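Local coordinates for protein haloalkane dehalogenase (Mycobacterium rhodesiae, PDB 4MJ3) that catalyses the hydrolytic cleavage of carbon-halogen bonds in haloalkanes, probably turning them into the corresponding alcohols as other haloalkane dehalogenases do, at residues A[79-84]-A[210-215]; A[94-97]-A[103-106]; A[96-101]-A[149-154]; A[35-40]-A[56-61]. All blocks are in the same frame, centred on the assembly; numbering follows the deposited sequence. Where two conformers were deposited one is given.

In the fold
All four contacts are buried, but they sit at different depths of an alpha/beta hydrolase fold. Contact 4 is the one nearest the centre of the chain, tying strand 33-41 of the main sheet to the loop after strand 48-52. Contact 1 runs from the loop after strand 75-79 to segment 210-215, on helix 207-211 in the helical cap. Contacts 2 and 3 both use helix 98-112, and share Tyr96 and Thr97. Contact 1 is carbon on carbon; contacts 2 and 3 each set an oxygen against a carbon; contact 4 touches through carbon but flanks a polar cluster on Asp80, a residue of contact 1. Contacts 3 and 4 lie on opposite sides of the chain's centre, their own centres about 20 Å apart.

Contact 1 (A[79-84]-A[210-215]); sequences IDLVGF and RQFPML
Phe212 pushes its ring between the turn residues Leu81 and Phe84, and these three buried side chains make the whole contact. CZ of Phe84 comes to 3.4 Å from CD2 of Phe212. The two rings are tilted by 25°, near parallel yet slid apart, with centroids 5.3 Å from each other, so they barely overlap. Leu81 arrives at about a right angle to Phe212: its CD1 methyl meets the ring edge, 3.7 Å from CE2. The first torsion of Phe212 lies off the staggered positions (chi1 -113°) and sets CD2 and CE2 against Phe84 while CE2 and CZ meet the Leu81 methyl.

The next shell fixes the two partners. Residues 81-84 form a type II beta turn, closed by Phe84 N giving a hydrogen bond to Leu81 O (3.0 Å); that same oxygen lies in the plane of the Phe84 ring, at its edge. Gly83 takes the positive phi the turn needs. Phe212, on the chain of helix 207-211, also stacks on Trp124 and His101, so an aromatic cluster holds its ring where the cap meets the hydrolase core. With carbon alone meeting carbon, this seam between core and cap depends on shape and dispersion rather than on directed bonds.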
loop_
_atom_site.group_PDB
_atom_site.type_symbol
_atom_site.label_atom_id
_atom_site.label_comp_id
_atom_site.label_asym_id
_atom_site.label_seq_id
_atom_site.Cartn_x
_atom_site.Cartn_y
_atom_site.Cartn_z
ATOM N N ILE A 79 -7.820 0.431 -2.244
ATOM C CA ILE A 79 -8.428 -0.543 -1.340
ATOM C C ILE A 79 -7.760 -0.441 0.031
ATOM O O ILE A 79 -6.551 -0.424 0.108
ATOM C CB ILE A 79 -8.240 -1.977 -1.900
ATOM C CG1 ILE A 79 -8.876 -2.104 -3.287
ATOM C CG2 ILE A 79 -8.815 -3.012 -0.933
ATOM C CD1 ILE A 79 -8.639 -3.433 -3.963
ATOM N N ASP A 80 -8.560 -0.422 1.094
ATOM C CA ASP A 80 -8.037 -0.430 2.450
ATOM C C ASP A 80 -7.711 -1.856 2.924
ATOM O O ASP A 80 -8.555 -2.745 2.912
ATOM C CB ASP A 80 -9.032 0.172 3.446
ATOM C CG ASP A 80 -9.231 1.675 3.284
ATOM O OD1 ASP A 80 -8.422 2.372 2.601
ATOM O OD2 ASP A 80 -10.243 2.166 3.841
ATOM N N LEU A 81 -6.488 -2.049 3.370
ATOM C CA LEU A 81 -6.066 -3.329 3.948
ATOM C C LEU A 81 -6.922 -3.672 5.165
ATOM O O LEU A 81 -7.338 -2.798 5.900
ATOM C CB LEU A 81 -4.602 -3.250 4.362
ATOM C CG LEU A 81 -3.557 -3.063 3.254
ATOM C CD1 LEU A 81 -2.210 -2.669 3.833
ATOM C CD2 LEU A 81 -3.436 -4.321 2.435
ATOM N N VAL A 82 -7.109 -4.968 5.389
ATOM C CA VAL A 82 -7.751 -5.455 6.605
ATOM C C VAL A 82 -6.922 -4.915 7.765
ATOM O O VAL A 82 -5.702 -5.010 7.763
ATOM C CB VAL A 82 -7.820 -6.997 6.609
ATOM C CG1 VAL A 82 -8.289 -7.525 7.951
ATOM C CG2 VAL A 82 -8.761 -7.490 5.503
ATOM N N GLY A 83 -7.604 -4.384 8.781
ATOM C CA GLY A 83 -6.930 -3.750 9.906
ATOM C C GLY A 83 -6.824 -2.233 9.790
ATOM O O GLY A 83 -6.395 -1.588 10.758
ATOM N N PHE A 84 -7.222 -1.659 8.647
ATOM C CA PHE A 84 -6.928 -0.243 8.336
ATOM C C PHE A 84 -8.108 0.478 7.717
ATOM O O PHE A 84 -9.023 -0.155 7.186
ATOM C CB PHE A 84 -5.697 -0.189 7.402
ATOM C CG PHE A 84 -4.472 -0.765 8.042
ATOM C CD1 PHE A 84 -4.243 -2.130 8.003
ATOM C CD2 PHE A 84 -3.613 0.042 8.794
ATOM C CE1 PHE A 84 -3.181 -2.689 8.689
ATOM C CE2 PHE A 84 -2.540 -0.523 9.478
ATOM C CZ PHE A 84 -2.324 -1.882 9.400
ATOM N N ARG A 210 -0.182 -2.537 14.898
ATOM C CA ARG A 210 0.936 -2.971 15.745
ATOM C C ARG A 210 1.698 -4.154 15.154
ATOM O O ARG A 210 2.897 -4.247 15.317
ATOM C CB ARG A 210 0.427 -3.359 17.131
ATOM C CG ARG A 210 0.021 -2.169 17.964
ATOM C CD ARG A 210 1.216 -1.415 18.522
ATOM N NE ARG A 210 0.783 -0.492 19.573
ATOM C CZ ARG A 210 1.583 0.239 20.343
ATOM N NH1 ARG A 210 2.903 0.211 20.201
ATOM N NH2 ARG A 210 1.051 0.997 21.286
ATOM N N GLN A 211 0.993 -5.056 14.488
ATOM C CA GLN A 211 1.614 -6.284 14.007
ATOM C C GLN A 211 2.423 -6.066 12.721
ATOM O O GLN A 211 3.411 -6.784 12.505
ATOM C CB GLN A 211 0.589 -7.413 13.845
ATOM C CG GLN A 211 1.181 -8.806 13.554
ATOM C CD GLN A 211 2.094 -9.346 14.651
ATOM O OE1 GLN A 211 2.271 -8.749 15.715
ATOM N NE2 GLN A 211 2.709 -10.481 14.370
ATOM N N PHE A 212 2.034 -5.115 11.876
ATOM C CA PHE A 212 2.661 -5.021 10.554
ATOM C C PHE A 212 4.183 -5.009 10.558
ATOM O O PHE A 212 4.813 -5.760 9.813
ATOM C CB PHE A 212 2.182 -3.810 9.733
ATOM C CG PHE A 212 1.377 -4.183 8.505
ATOM C CD1 PHE A 212 1.648 -5.350 7.794
ATOM C CD2 PHE A 212 0.407 -3.326 8.026
ATOM C CE1 PHE A 212 0.916 -5.678 6.677
ATOM C CE2 PHE A 212 -0.351 -3.662 6.931
ATOM C CZ PHE A 212 -0.073 -4.826 6.226
ATOM N N PRO A 213 4.786 -4.186 11.412
ATOM C CA PRO A 213 6.254 -4.122 11.376
ATOM C C PRO A 213 6.942 -5.437 11.770
ATOM O O PRO A 213 8.097 -5.671 11.378
ATOM C CB PRO A 213 6.574 -3.016 12.386
ATOM C CG PRO A 213 5.349 -2.165 12.372
ATOM C CD PRO A 213 4.234 -3.160 12.316
HETATM N N MSE A 214 6.257 -6.290 12.527
HETATM C CA MSE A 214 6.796 -7.617 12.886
HETATM C C MSE A 214 6.659 -8.617 11.766
HETATM O O MSE A 214 7.273 -9.685 11.811
HETATM C CB MSE A 214 6.122 -8.181 14.143
HETATM C CG MSE A 214 6.204 -7.248 15.352
HETATM SE SE MSE A 214 8.037 -6.564 15.679
HETATM C CE MSE A 214 8.927 -8.289 16.044
ATOM N N LEU A 215 5.884 -8.294 10.736
ATOM C CA LEU A 215 5.679 -9.186 9.589
ATOM C C LEU A 215 6.699 -8.975 8.480
ATOM O O LEU A 215 6.710 -9.725 7.515
ATOM C CB LEU A 215 4.258 -9.011 9.018
ATOM C CG LEU A 215 3.114 -9.321 10.001
ATOM C CD1 LEU A 215 1.784 -9.110 9.302
ATOM C CD2 LEU A 215 3.209 -10.738 10.548
#

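Contact 2 (A[94-97]-A[103-106]); sequences DDYT and DWMW
Trp104 reaches back from helix 98-112 to Asp95 and Tyr96 in the loop that leads into that helix. From CB the side chain swings CG next to the backbone N and anti to the carbonyl carbon (chi1 -72°), which sends the indole toward the loop. On the five-membered ring, NE1 is hydrogen-bonded to the carbonyl O of Ser28. Along the other flank, CE3 packs 3.5 Å from CB of Val82, and His101, one turn earlier, meets the indole edge-to-face.

The helix belongs to the beta-alpha-beta crossover that carries the chain from strand 75-79 to the parallel strand 117-121 of the alpha/beta hydrolase sheet; the indole packs the loop that enters this helix against it. One atom further out, CZ3 lies 4.2 Å from CD2 of Tyr96, which sits at the indole edge, close to its plane. At the far end CH2 comes to 3.4 Å from the carbonyl O of Asp95, the nearest approach between the segments; the oxygen stands obliquely to the ring. CZ2 is more distant from the same oxygen, at 4.1 Å. Tyr96 is held at its phenol end by a hydrogen bond between OH and Pro90 O, and Asp95 OD2 accepts from Ser92 N.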
loop_
_atom_site.group_PDB
_atom_site.type_symbol
_atom_site.label_atom_id
_atom_site.label_comp_id
_atom_site.label_asym_id
_atom_site.label_seq_id
_atom_site.Cartn_x
_atom_site.Cartn_y
_atom_site.Cartn_z
ATOM N N ASP A 94 -2.230 -11.988 16.181
ATOM C CA ASP A 94 -1.989 -13.269 15.530
ATOM C C ASP A 94 -2.884 -13.530 14.321
ATOM O O ASP A 94 -2.602 -14.441 13.559
ATOM C CB ASP A 94 -2.148 -14.401 16.546
ATOM C CG ASP A 94 -1.123 -14.333 17.641
ATOM O OD1 ASP A 94 0.036 -13.944 17.359
ATOM O OD2 ASP A 94 -1.479 -14.660 18.782
ATOM N N ASP A 95 -3.947 -12.741 14.145
ATOM C CA ASP A 95 -4.829 -12.836 12.980
ATOM C C ASP A 95 -4.130 -12.248 11.735
ATOM O O ASP A 95 -4.578 -12.480 10.613
ATOM C CB ASP A 95 -6.153 -12.050 13.176
ATOM C CG ASP A 95 -7.066 -12.603 14.315
ATOM O OD1 ASP A 95 -7.122 -13.830 14.492
ATOM O OD2 ASP A 95 -7.735 -11.770 14.996
ATOM N N TYR A 96 -3.095 -11.437 11.937
ATOM C CA TYR A 96 -2.449 -10.753 10.827
ATOM C C TYR A 96 -1.141 -11.455 10.502
ATOM O O TYR A 96 -0.234 -11.577 11.360
ATOM C CB TYR A 96 -2.176 -9.292 11.154
ATOM C CG TYR A 96 -3.404 -8.478 11.466
ATOM C CD1 TYR A 96 -3.903 -8.426 12.763
ATOM C CD2 TYR A 96 -4.071 -7.783 10.481
ATOM C CE1 TYR A 96 -5.031 -7.674 13.073
ATOM C CE2 TYR A 96 -5.195 -7.008 10.776
ATOM C CZ TYR A 96 -5.667 -6.968 12.069
ATOM O OH TYR A 96 -6.748 -6.212 12.407
ATOM N N THR A 97 -1.040 -11.916 9.262
ATOM C CA THR A 97 0.190 -12.510 8.728
ATOM C C THR A 97 0.358 -12.014 7.308
ATOM O O THR A 97 -0.575 -11.467 6.702
ATOM C CB THR A 97 0.146 -14.051 8.673
ATOM O OG1 THR A 97 -0.821 -14.474 7.706
ATOM C CG2 THR A 97 -0.172 -14.678 10.037
ATOM N N ASP A 103 -3.824 -12.940 0.814
ATOM C CA ASP A 103 -5.068 -13.633 0.460
ATOM C C ASP A 103 -6.276 -12.683 0.521
ATOM O O ASP A 103 -7.177 -12.716 -0.352
ATOM C CB ASP A 103 -5.299 -14.861 1.347
ATOM C CG ASP A 103 -4.307 -15.999 1.060
ATOM O OD1 ASP A 103 -3.693 -16.004 -0.029
ATOM O OD2 ASP A 103 -4.108 -16.848 1.948
ATOM N N TRP A 104 -6.309 -11.843 1.537
ATOM C CA TRP A 104 -7.406 -10.870 1.670
ATOM C C TRP A 104 -7.409 -9.865 0.526
ATOM O O TRP A 104 -8.446 -9.599 -0.090
ATOM C CB TRP A 104 -7.310 -10.123 3.001
ATOM C CG TRP A 104 -7.659 -10.925 4.205
ATOM C CD1 TRP A 104 -8.618 -11.882 4.309
ATOM C CD2 TRP A 104 -7.067 -10.795 5.505
ATOM N NE1 TRP A 104 -8.669 -12.353 5.609
ATOM C CE2 TRP A 104 -7.737 -11.700 6.364
ATOM C CE3 TRP A 104 -6.072 -9.972 6.038
ATOM C CZ2 TRP A 104 -7.414 -11.823 7.720
ATOM C CZ3 TRP A 104 -5.757 -10.084 7.383
ATOM C CH2 TRP A 104 -6.410 -11.024 8.206
HETATM N N MSE A 105 -6.242 -9.335 0.185
HETATM C CA MSE A 105 -6.162 -8.365 -0.910
HETATM C C MSE A 105 -6.510 -8.979 -2.256
HETATM O O MSE A 105 -7.221 -8.356 -3.063
HETATM C CB MSE A 105 -4.779 -7.712 -0.932
HETATM C CG MSE A 105 -4.595 -6.700 -2.056
HETATM SE SE MSE A 105 -5.951 -5.256 -2.040
HETATM C CE MSE A 105 -5.402 -4.294 -0.435
ATOM N N TRP A 106 -6.008 -10.185 -2.523
ATOM C CA TRP A 106 -6.348 -10.868 -3.762
ATOM C C TRP A 106 -7.846 -11.100 -3.838
ATOM O O TRP A 106 -8.443 -10.846 -4.874
ATOM C CB TRP A 106 -5.598 -12.190 -3.927
ATOM C CG TRP A 106 -5.866 -12.811 -5.232
ATOM C CD1 TRP A 106 -6.486 -13.998 -5.453
ATOM C CD2 TRP A 106 -5.559 -12.269 -6.532
ATOM N NE1 TRP A 106 -6.563 -14.240 -6.797
ATOM C CE2 TRP A 106 -6.008 -13.203 -7.484
ATOM C CE3 TRP A 106 -4.938 -11.106 -6.976
ATOM C CZ2 TRP A 106 -5.860 -13.003 -8.853
ATOM C CZ3 TRP A 106 -4.787 -10.910 -8.345
ATOM C CH2 TRP A 106 -5.246 -11.838 -9.258
#

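Contact 3 (A[96-101]-A[149-154]); sequences YTYQAH and MLPTGD
The hydroxyl of Tyr98 is hydrogen-bonded to the carbonyl O of Leu127, and Leu150 of the 149-154 loop lies against it, its CD1 methyl 3.4 Å from OH. Pro151 is looser, with CD standing 4.3 Å from Tyr98 OH. Neither is a polar partner, so the loop lies against the phenol tip without bonding to it. With CG anti to the backbone N (chi1 -156°), Tyr98 throws its ring out from the first turn of helix 98-112, far enough to bridge backbones whose nearest CA atoms, those of Tyr98 and Pro151, remain 11.4 Å apart. Trp124 meets the phenol ring edge-to-face and Asn228 packs on it from helix 225-235.

Each segment has its own internal bracing. Thr97 is the N-cap of the helix: its OG1 accepts from Ala100 N at 2.9 Å, with an N-H...O angle of 155°. Just before it, the Tyr96 ring receives His101 CE1 at its edge, in plane. On the loop, Thr152 OG1 accepts from Asp154 N at 3.2 Å, an ST turn, and gives its own proton to Asp154 OD2 (2.9 Å), reaching that oxygen from above the carboxylate plane. Asp154 OD1 goes on to a salt bridge with Arg229. The segment 149-154 leaves the sheet after strand 140-145 and leads to helix 159-170, which is where haloalkane dehalogenases insert the helical cap into the alpha/beta hydrolase fold.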
loop_
_atom_site.group_PDB
_atom_site.type_symbol
_atom_site.label_atom_id
_atom_site.label_comp_id
_atom_site.label_asym_id
_atom_site.label_seq_id
_atom_site.Cartn_x
_atom_site.Cartn_y
_atom_site.Cartn_z
ATOM N N TYR A 96 -3.095 -11.437 11.937
ATOM C CA TYR A 96 -2.449 -10.753 10.827
ATOM C C TYR A 96 -1.141 -11.455 10.502
ATOM O O TYR A 96 -0.234 -11.577 11.360
ATOM C CB TYR A 96 -2.176 -9.292 11.154
ATOM C CG TYR A 96 -3.404 -8.478 11.466
ATOM C CD1 TYR A 96 -3.903 -8.426 12.763
ATOM C CD2 TYR A 96 -4.071 -7.783 10.481
ATOM C CE1 TYR A 96 -5.031 -7.674 13.073
ATOM C CE2 TYR A 96 -5.195 -7.008 10.776
ATOM C CZ TYR A 96 -5.667 -6.968 12.069
ATOM O OH TYR A 96 -6.748 -6.212 12.407
ATOM N N THR A 97 -1.040 -11.916 9.262
ATOM C CA THR A 97 0.190 -12.510 8.728
ATOM C C THR A 97 0.358 -12.014 7.308
ATOM O O THR A 97 -0.575 -11.467 6.702
ATOM C CB THR A 97 0.146 -14.051 8.673
ATOM O OG1 THR A 97 -0.821 -14.474 7.706
ATOM C CG2 THR A 97 -0.172 -14.678 10.037
ATOM N N TYR A 98 1.567 -12.160 6.779
ATOM C CA TYR A 98 1.851 -11.727 5.407
ATOM C C TYR A 98 0.922 -12.490 4.455
ATOM O O TYR A 98 0.229 -11.888 3.608
ATOM C CB TYR A 98 3.316 -11.980 5.104
ATOM C CG TYR A 98 3.983 -11.161 4.014
ATOM C CD1 TYR A 98 3.348 -10.868 2.808
ATOM C CD2 TYR A 98 5.271 -10.676 4.209
ATOM C CE1 TYR A 98 4.006 -10.152 1.815
ATOM C CE2 TYR A 98 5.922 -9.968 3.222
ATOM C CZ TYR A 98 5.288 -9.710 2.033
ATOM O OH TYR A 98 5.983 -9.002 1.045
ATOM N N GLN A 99 0.821 -13.806 4.673
ATOM C CA GLN A 99 -0.058 -14.665 3.865
ATOM C C GLN A 99 -1.512 -14.208 3.913
ATOM O O GLN A 99 -2.170 -14.135 2.874
ATOM C CB GLN A 99 0.002 -16.121 4.334
ATOM C CG GLN A 99 -0.785 -17.093 3.466
ATOM C CD GLN A 99 -0.207 -17.214 2.077
ATOM O OE1 GLN A 99 0.934 -17.654 1.910
ATOM N NE2 GLN A 99 -0.962 -16.775 1.074
ATOM N N ALA A 100 -2.000 -13.864 5.108
ATOM C CA ALA A 100 -3.383 -13.472 5.260
ATOM C C ALA A 100 -3.670 -12.187 4.483
ATOM O O ALA A 100 -4.733 -12.076 3.834
ATOM C CB ALA A 100 -3.741 -13.306 6.733
ATOM N N HIS A 101 -2.754 -11.219 4.559
ATOM C CA HIS A 101 -2.942 -9.947 3.851
ATOM C C HIS A 101 -2.957 -10.146 2.340
ATOM O O HIS A 101 -3.761 -9.528 1.627
ATOM C CB HIS A 101 -1.857 -8.935 4.230
ATOM C CG HIS A 101 -2.140 -8.196 5.499
ATOM N ND1 HIS A 101 -3.199 -7.328 5.632
ATOM C CD2 HIS A 101 -1.497 -8.189 6.686
ATOM C CE1 HIS A 101 -3.178 -6.793 6.838
ATOM N NE2 HIS A 101 -2.158 -7.304 7.499
HETATM N N MSE A 149 9.347 -2.362 -1.347
HETATM C CA MSE A 149 10.252 -3.481 -1.699
HETATM C C MSE A 149 9.504 -4.778 -1.565
HETATM O O MSE A 149 8.348 -4.804 -1.120
HETATM C CB MSE A 149 11.499 -3.624 -0.834
HETATM C CG MSE A 149 12.783 -3.616 -1.682
HETATM SE SE MSE A 149 13.246 -4.968 -3.058
HETATM C CE MSE A 149 14.783 -5.668 -2.064
ATOM N N LEU A 150 10.177 -5.860 -1.937
ATOM C CA LEU A 150 9.674 -7.220 -1.735
ATOM C C LEU A 150 10.761 -8.017 -1.031
ATOM O O LEU A 150 11.551 -8.699 -1.682
ATOM C CB LEU A 150 9.256 -7.884 -3.037
ATOM C CG LEU A 150 8.694 -9.315 -2.943
ATOM C CD1 LEU A 150 7.610 -9.449 -1.884
ATOM C CD2 LEU A 150 8.155 -9.801 -4.271
ATOM N N PRO A 151 10.848 -7.899 0.292
ATOM C CA PRO A 151 11.930 -8.599 0.990
ATOM C C PRO A 151 11.640 -10.075 1.169
ATOM O O PRO A 151 10.522 -10.465 1.476
ATOM C CB PRO A 151 11.990 -7.904 2.356
ATOM C CG PRO A 151 10.704 -7.169 2.495
ATOM C CD PRO A 151 9.913 -7.269 1.237
ATOM N N THR A 152 12.674 -10.887 1.056
ATOM C CA THR A 152 12.540 -12.324 1.271
ATOM C C THR A 152 12.971 -12.744 2.671
ATOM O O THR A 152 12.714 -13.870 3.071
ATOM C CB THR A 152 13.419 -13.062 0.260
ATOM O OG1 THR A 152 14.763 -12.596 0.388
ATOM C CG2 THR A 152 12.929 -12.815 -1.178
ATOM N N GLY A 153 13.666 -11.848 3.374
ATOM C CA GLY A 153 14.313 -12.159 4.634
ATOM C C GLY A 153 15.795 -12.468 4.475
ATOM O O GLY A 153 16.508 -12.702 5.449
ATOM N N ASP A 154 16.277 -12.473 3.242
ATOM C CA ASP A 154 17.666 -12.815 2.986
ATOM C C ASP A 154 18.650 -11.666 3.144
ATOM O O ASP A 154 19.841 -11.917 3.253
ATOM C CB ASP A 154 17.788 -13.445 1.602
ATOM C CG ASP A 154 17.109 -14.798 1.548
ATOM O OD1 ASP A 154 17.457 -15.668 2.383
ATOM O OD2 ASP A 154 16.243 -15.025 0.676
#

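Contact 4 (A[35-40]-A[56-61]); sequences RMHYLD and PSWSYL
The imidazole of His37 meets the indole of Trp58 at the indole's edge, CE1 standing 4.2 Å from CZ3 and close to the indole plane; taken from the histidine ring, CZ3 comes in obliquely. One face of the indole is taken by CB of Tyr60, 3.5 Å above the plane and toward the rim. NE1 of Trp58 is hydrogen-bonded to Ala195 O of helix 190-197, and this bond, with CB of Tyr60 on one face, limits how the indole can turn.

The carboxylate of Asp80 serves both segments, with Asp80 OD2 hydrogen-bonded to ND1 of His37 and Asp80 OD1 to OG of Ser59. Between these two donors the buried acid may well be ionised, and could then polarise the imidazole beside it.

Segment 56-61 follows strand 48-52 and takes in the end of the sequence His-Gly-Glu-Pro, the HG-x-P motif found in haloalkane dehalogenases and many related alpha/beta hydrolases, with a cis peptide bond before Pro56. It then rises into a 3-10 turn in which Leu61 N bonds to Trp58 O (2.9 Å). That turn brings Ser59 over strand 33-41, where its CB meets CD1 of Leu39 at 4.2 Å, carbon against carbon.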
loop_
_atom_site.group_PDB
_atom_site.type_symbol
_atom_site.label_atom_id
_atom_site.label_comp_id
_atom_site.label_asym_id
_atom_site.label_seq_id
_atom_site.Cartn_x
_atom_site.Cartn_y
_atom_site.Cartn_z
ATOM N N ARG A 35 -15.434 -7.359 5.922
ATOM C CA ARG A 35 -15.721 -6.326 4.956
ATOM C C ARG A 35 -14.478 -5.487 4.715
ATOM O O ARG A 35 -13.789 -5.109 5.670
ATOM C CB ARG A 35 -16.872 -5.438 5.433
ATOM C CG ARG A 35 -17.447 -4.546 4.355
ATOM C CD ARG A 35 -18.632 -3.717 4.838
ATOM N NE ARG A 35 -18.213 -2.687 5.774
ATOM C CZ ARG A 35 -18.951 -1.658 6.167
ATOM N NH1 ARG A 35 -20.179 -1.492 5.706
ATOM N NH2 ARG A 35 -18.440 -0.759 6.998
HETATM N N MSE A 36 -14.217 -5.179 3.439
HETATM C CA MSE A 36 -13.094 -4.318 3.054
HETATM C C MSE A 36 -13.651 -3.138 2.313
HETATM O O MSE A 36 -14.558 -3.268 1.481
HETATM C CB MSE A 36 -12.086 -5.064 2.198
HETATM C CG MSE A 36 -11.367 -6.149 3.008
HETATM SE SE MSE A 36 -10.157 -7.263 1.933
HETATM C CE MSE A 36 -8.751 -5.922 1.633
ATOM N N HIS A 37 -13.104 -1.973 2.625
ATOM C CA HIS A 37 -13.502 -0.732 2.007
ATOM C C HIS A 37 -12.620 -0.430 0.797
ATOM O O HIS A 37 -11.413 -0.677 0.822
ATOM C CB HIS A 37 -13.372 0.393 3.010
ATOM C CG HIS A 37 -13.485 1.768 2.415
ATOM N ND1 HIS A 37 -12.410 2.620 2.313
ATOM C CD2 HIS A 37 -14.550 2.451 1.921
ATOM C CE1 HIS A 37 -12.795 3.763 1.775
ATOM N NE2 HIS A 37 -14.090 3.680 1.506
ATOM N N TYR A 38 -13.221 0.111 -0.247
ATOM C CA TYR A 38 -12.464 0.625 -1.396
ATOM C C TYR A 38 -13.148 1.837 -2.016
ATOM O O TYR A 38 -14.335 2.090 -1.763
ATOM C CB TYR A 38 -12.245 -0.478 -2.439
ATOM C CG TYR A 38 -13.468 -0.884 -3.248
ATOM C CD1 TYR A 38 -14.439 -1.742 -2.712
ATOM C CD2 TYR A 38 -13.661 -0.418 -4.546
ATOM C CE1 TYR A 38 -15.555 -2.109 -3.454
ATOM C CE2 TYR A 38 -14.772 -0.785 -5.285
ATOM C CZ TYR A 38 -15.715 -1.626 -4.745
ATOM O OH TYR A 38 -16.787 -1.995 -5.518
ATOM N N LEU A 39 -12.368 2.573 -2.803
ATOM C CA LEU A 39 -12.835 3.684 -3.625
ATOM C C LEU A 39 -12.742 3.270 -5.074
ATOM O O LEU A 39 -11.797 2.567 -5.458
ATOM C CB LEU A 39 -11.918 4.887 -3.449
ATOM C CG LEU A 39 -11.654 5.377 -2.037
ATOM C CD1 LEU A 39 -10.739 6.581 -2.096
ATOM C CD2 LEU A 39 -12.968 5.697 -1.338
ATOM N N ASP A 40 -13.678 3.742 -5.896
ATOM C CA ASP A 40 -13.700 3.434 -7.319
ATOM C C ASP A 40 -14.158 4.707 -8.017
ATOM O O ASP A 40 -15.332 5.085 -7.923
ATOM C CB ASP A 40 -14.668 2.276 -7.570
ATOM C CG ASP A 40 -14.613 1.732 -9.001
ATOM O OD1 ASP A 40 -14.045 2.387 -9.908
ATOM O OD2 ASP A 40 -15.177 0.628 -9.211
ATOM N N PRO A 56 0.972 2.972 8.620
ATOM C CA PRO A 56 -0.309 2.636 9.231
ATOM C C PRO A 56 -1.336 3.582 8.600
ATOM O O PRO A 56 -2.033 4.314 9.292
ATOM C CB PRO A 56 -0.103 3.027 10.683
ATOM C CG PRO A 56 0.825 4.204 10.614
ATOM C CD PRO A 56 1.546 4.170 9.270
ATOM N N SER A 57 -1.376 3.605 7.280
ATOM C CA SER A 57 -2.205 4.579 6.554
ATOM C C SER A 57 -3.489 3.916 6.064
ATOM O O SER A 57 -3.904 2.872 6.592
ATOM C CB SER A 57 -1.393 5.184 5.416
ATOM O OG SER A 57 -1.078 4.221 4.437
ATOM N N TRP A 58 -4.183 4.588 5.147
ATOM C CA TRP A 58 -5.303 3.993 4.431
ATOM C C TRP A 58 -5.492 4.758 3.135
ATOM O O TRP A 58 -4.619 5.566 2.778
ATOM C CB TRP A 58 -6.574 3.936 5.286
ATOM C CG TRP A 58 -7.169 5.216 5.810
ATOM C CD1 TRP A 58 -6.669 6.018 6.799
ATOM C CD2 TRP A 58 -8.448 5.786 5.448
ATOM N NE1 TRP A 58 -7.549 7.072 7.041
ATOM C CE2 TRP A 58 -8.630 6.943 6.222
ATOM C CE3 TRP A 58 -9.461 5.412 4.547
ATOM C CZ2 TRP A 58 -9.784 7.725 6.132
ATOM C CZ3 TRP A 58 -10.591 6.208 4.436
ATOM C CH2 TRP A 58 -10.754 7.325 5.239
ATOM N N SER A 59 -6.589 4.502 2.418
ATOM C CA SER A 59 -6.789 5.092 1.080
ATOM C C SER A 59 -6.845 6.622 1.060
ATOM O O SER A 59 -6.607 7.243 0.025
ATOM C CB SER A 59 -8.027 4.499 0.425
ATOM O OG SER A 59 -7.792 3.118 0.142
ATOM N N TYR A 60 -7.068 7.228 2.225
ATOM C CA TYR A 60 -6.940 8.665 2.420
ATOM C C TYR A 60 -5.609 9.211 1.907
ATOM O O TYR A 60 -5.550 10.335 1.397
ATOM C CB TYR A 60 -7.131 9.041 3.885
ATOM C CG TYR A 60 -7.346 10.500 4.124
ATOM C CD1 TYR A 60 -8.577 11.068 3.847
ATOM C CD2 TYR A 60 -6.333 11.325 4.619
ATOM C CE1 TYR A 60 -8.816 12.410 4.076
ATOM C CE2 TYR A 60 -6.564 12.669 4.851
ATOM C CZ TYR A 60 -7.800 13.213 4.560
ATOM O OH TYR A 60 -8.067 14.545 4.770
ATOM N N LEU A 61 -4.554 8.409 2.041
ATOM C CA LEU A 61 -3.214 8.750 1.537
ATOM C C LEU A 61 -3.163 9.080 0.045
ATOM O O LEU A 61 -2.297 9.836 -0.389
ATOM C CB LEU A 61 -2.260 7.584 1.850
ATOM C CG LEU A 61 -0.795 7.694 1.430
ATOM C CD1 LEU A 61 -0.146 8.918 2.064
ATOM C CD2 LEU A 61 -0.079 6.413 1.841
#